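Local coordinates for possible thiamine biosynthesis enzyme (Candida albicans, PDB 2X7Q), which is of uncharacterised function but adopts the periplasmic binding protein fold and probably binds a small ligand, perhaps one linked to thiamine biosynthesis, at residues N63-D68 with A206-S211. The protein carries 1 engineered substitution. Residues are numbered along the deposited sequence; the frame is centred on the assembly and turned at random.
With CA (calcium ion), chain C.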
ATOM      1  N   ASN A  63      -7.599  -7.397  12.409  1.00 12.88           N
ATOM      2  CA  ASN A  63      -7.759  -7.394  13.858  1.00 12.89           C
ATOM      3  C   ASN A  63      -9.090  -7.987  14.303  1.00 12.49           C
ATOM      4  O   ASN A  63      -9.170  -8.631  15.346  1.00 12.48           O
ATOM      5  CB  ASN A  63      -7.607  -5.974  14.409  1.00 13.58           C
ATOM      6  CG  ASN A  63      -6.193  -5.442  14.276  1.00 13.69           C
ATOM      7  OD1 ASN A  63      -5.263  -6.187  13.969  1.00 13.60           O
ATOM      8  ND2 ASN A  63      -6.025  -4.145  14.513  1.00 13.71           N
ATOM      9  N   SER A  64     -10.132  -7.765  13.509  1.00 11.73           N
ATOM     10  CA  SER A  64     -11.465  -8.259  13.837  1.00 12.58           C
ATOM     11  C   SER A  64     -11.724  -9.629  13.215  1.00 12.20           C
ATOM     12  O   SER A  64     -12.806 -10.197  13.375  1.00 12.47           O
ATOM     13  CB  SER A  64     -12.533  -7.263  13.380  1.00 12.21           C
ATOM     14  OG  SER A  64     -12.451  -7.038  11.984  1.00 13.47           O
ATOM     15  N   ASN A  65     -10.725 -10.149  12.506  1.00 12.07           N
ATOM     16  CA  ASN A  65     -10.826 -11.448  11.846  1.00 12.96           C
ATOM     17  C   ASN A  65     -11.891 -11.493  10.753  1.00 12.21           C
ATOM     18  O   ASN A  65     -12.357 -12.569  10.376  1.00 12.24           O
ATOM     19  CB  ASN A  65     -11.075 -12.563  12.864  1.00 11.99           C
ATOM     20  CG  ASN A  65      -9.949 -12.702  13.862  1.00 14.28           C
ATOM     21  OD1 ASN A  65     -10.184 -12.946  15.043  1.00 12.73           O
ATOM     22  ND2 ASN A  65      -8.716 -12.552  13.393  1.00 14.53           N
ATOM     23  N   GLU A  66     -12.278 -10.326  10.248  1.00 12.28           N
ATOM     24  CA  GLU A  66     -13.240 -10.262   9.154  1.00 13.65           C
ATOM     25  C   GLU A  66     -12.616 -10.797   7.873  1.00 13.01           C
ATOM     26  O   GLU A  66     -13.315 -11.305   6.997  1.00 14.58           O
ATOM     27  CB  GLU A  66     -13.736  -8.831   8.950  1.00 13.97           C
ATOM     28  CG  GLU A  66     -14.527  -8.283  10.132  1.00 15.80           C
ATOM     29  CD  GLU A  66     -15.064  -6.887   9.873  1.00 17.27           C
ATOM     30  OE1 GLU A  66     -15.639  -6.660   8.786  1.00 18.84           O
ATOM     31  OE2 GLU A  66     -14.913  -6.017  10.758  1.00 20.65           O
ATOM     32  N   VAL A  67     -11.294 -10.685   7.776  1.00 12.47           N
ATOM     33  CA  VAL A  67     -10.559 -11.207   6.631  1.00 13.27           C
ATOM     34  C   VAL A  67      -9.314 -11.955   7.093  1.00 12.58           C
ATOM     35  O   VAL A  67      -8.795 -11.703   8.180  1.00 12.57           O
ATOM     36  CB  VAL A  67     -10.151 -10.090   5.657  1.00 12.50           C
ATOM     37  CG1 VAL A  67     -11.378  -9.358   5.140  1.00 12.87           C
ATOM     38  CG2 VAL A  67      -9.191  -9.123   6.335  1.00 12.55           C
ATOM     39  N   ASP A  68      -8.841 -12.872   6.255  1.00 12.72           N
ATOM     40  CA  ASP A  68      -7.681 -13.689   6.583  1.00 12.13           C
ATOM     41  C   ASP A  68      -6.389 -13.068   6.059  1.00 11.33           C
ATOM     42  O   ASP A  68      -5.342 -13.159   6.699  1.00 11.82           O
ATOM     43  CB  ASP A  68      -7.850 -15.097   6.011  1.00 13.20           C
ATOM     44  CG  ASP A  68      -9.096 -15.789   6.525  1.00 13.89           C
ATOM     45  OD1 ASP A  68      -9.177 -16.038   7.743  1.00 15.00           O
ATOM     46  OD2 ASP A  68      -9.992 -16.092   5.709  1.00 14.15           O
ATOM     47  N   ALA A 206      -0.058  -9.449   4.032  1.00  9.92           N
ATOM     48  CA  ALA A 206      -0.118  -9.609   5.481  1.00 10.21           C
ATOM     49  C   ALA A 206      -1.269 -10.506   5.924  1.00 10.62           C
ATOM     50  O   ALA A 206      -2.247 -10.691   5.195  1.00 10.22           O
ATOM     51  CB  ALA A 206      -0.204  -8.252   6.165  1.00 10.50           C
ATOM     52  N   THR A 207      -1.141 -11.052   7.130  1.00 10.87           N
ATOM     53  CA  THR A 207      -2.172 -11.905   7.704  1.00 11.51           C
ATOM     54  C   THR A 207      -2.209 -11.728   9.218  1.00 11.91           C
ATOM     55  O   THR A 207      -1.390 -11.003   9.783  1.00 12.20           O
ATOM     56  CB  THR A 207      -1.925 -13.389   7.373  1.00 10.66           C
ATOM     57  OG1 THR A 207      -3.046 -14.173   7.801  1.00 13.08           O
ATOM     58  CG2 THR A 207      -0.666 -13.888   8.065  1.00 11.50           C
ATOM     59  N   SER A 208      -3.160 -12.388   9.869  1.00 11.56           N
ATOM     60  CA  SER A 208      -3.285 -12.319  11.317  1.00 12.85           C
ATOM     61  C   SER A 208      -2.710 -13.572  11.963  1.00 14.48           C
ATOM     62  O   SER A 208      -2.463 -14.569  11.284  1.00 13.17           O
ATOM     63  CB  SER A 208      -4.749 -12.154  11.715  1.00 14.27           C
ATOM     64  OG  SER A 208      -5.510 -13.285  11.335  1.00 14.05           O
ATOM     65  N   SER A 209      -2.491 -13.512  13.273  1.00 15.28           N
ATOM     66  CA  SER A 209      -1.974 -14.656  14.012  1.00 15.16           C
ATOM     67  C   SER A 209      -2.963 -15.815  13.963  1.00 15.17           C
ATOM     68  O   SER A 209      -2.567 -16.981  13.929  1.00 16.41           O
ATOM     69  CB  SER A 209      -1.677 -14.273  15.464  1.00 15.01           C
ATOM     70  OG  SER A 209      -0.624 -13.329  15.540  1.00 16.40           O
ATOM     71  N   ASP A 210      -4.250 -15.484  13.960  1.00 15.73           N
ATOM     72  CA  ASP A 210      -5.300 -16.490  13.875  1.00 15.94           C
ATOM     73  C   ASP A 210      -5.203 -17.280  12.573  1.00 15.39           C
ATOM     74  O   ASP A 210      -5.058 -18.502  12.584  1.00 17.19           O
ATOM     75  CB  ASP A 210      -6.679 -15.832  13.977  1.00 15.43           C
ATOM     76  CG  ASP A 210      -6.957 -15.267  15.355  1.00 19.73           C
ATOM     77  OD1 ASP A 210      -7.789 -15.854  16.078  1.00 19.90           O
ATOM     78  OD2 ASP A 210      -6.341 -14.243  15.716  1.00 19.39           O
ATOM     79  N   SER A 211      -5.281 -16.569  11.453  1.00 15.73           N
ATOM     80  CA  SER A 211      -5.277 -17.192  10.135  1.00 15.22           C
ATOM     81  C   SER A 211      -3.970 -17.920   9.832  1.00 15.59           C
ATOM     82  O   SER A 211      -3.966 -18.934   9.136  1.00 15.69           O
ATOM     83  CB  SER A 211      -5.558 -16.148   9.052  1.00 14.00           C
ATOM     84  OG  SER A 211      -6.820 -15.536   9.245  1.00 15.06           O
TER
HETATM   85 CA    CA C1308      -8.623 -13.238  17.467  1.00 20.52          CA
HETATM   86  O   HOH W   1      -8.010 -12.647  10.614  1.00 14.11           O
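D68 meets S211 and T207 through its side chain and its backbone carbonyl. Its CB lies 3.4 Å from S211 OG, so the contact starts at the root of the side chain. CG stands anti to the carbonyl carbon (chi1 -58°), which brings OD1 up to the same hydroxyl. S211 OG donates to D68 OD1 over 2.8 Å; OD1 accepts on its anti lone pair, away from OD2. OD2 turns to other partners: it forms a salt bridge with K215 and accepts from the backbone N of K18. Both carboxylate oxygens of this buried aspartate are therefore bonded, and the lysine would be expected to favour its charged form.

D68 O is gripped separately. T207 OG1 donates to D68 O at 2.7 Å, almost in line with the C=O bond. With chi1 at -172°, OG1 points away from T207 N.

A water bridges the two segments. It accepts from N65 ND2 at 2.9 Å. It donates to V67 O at 2.7 Å. It also bonds S208 OG at 2.7 Å and, weakly, S211 OG. S208 is the N-cap of helix 209-214, and its OG accepts from S211 N in a nearly straight bond (172°).

At the outer edge, the side chains of N65 and D210 cross at about a right angle, with the amide and carboxylate planes steeply tilted. N65 OD1 binds a calcium ion at 2.9 Å, and the D210 carboxylate also faces this ion.

N65 closes helix 55-63 with a Schellman motif, while S208 opens helix 209-214. The contact thus joins a helix C-terminus to a capped helix N-terminus at the ends of neighbouring antiparallel strands 69-73 and 203-208, within one of the two mixed five-stranded sheets of the periplasmic binding protein fold.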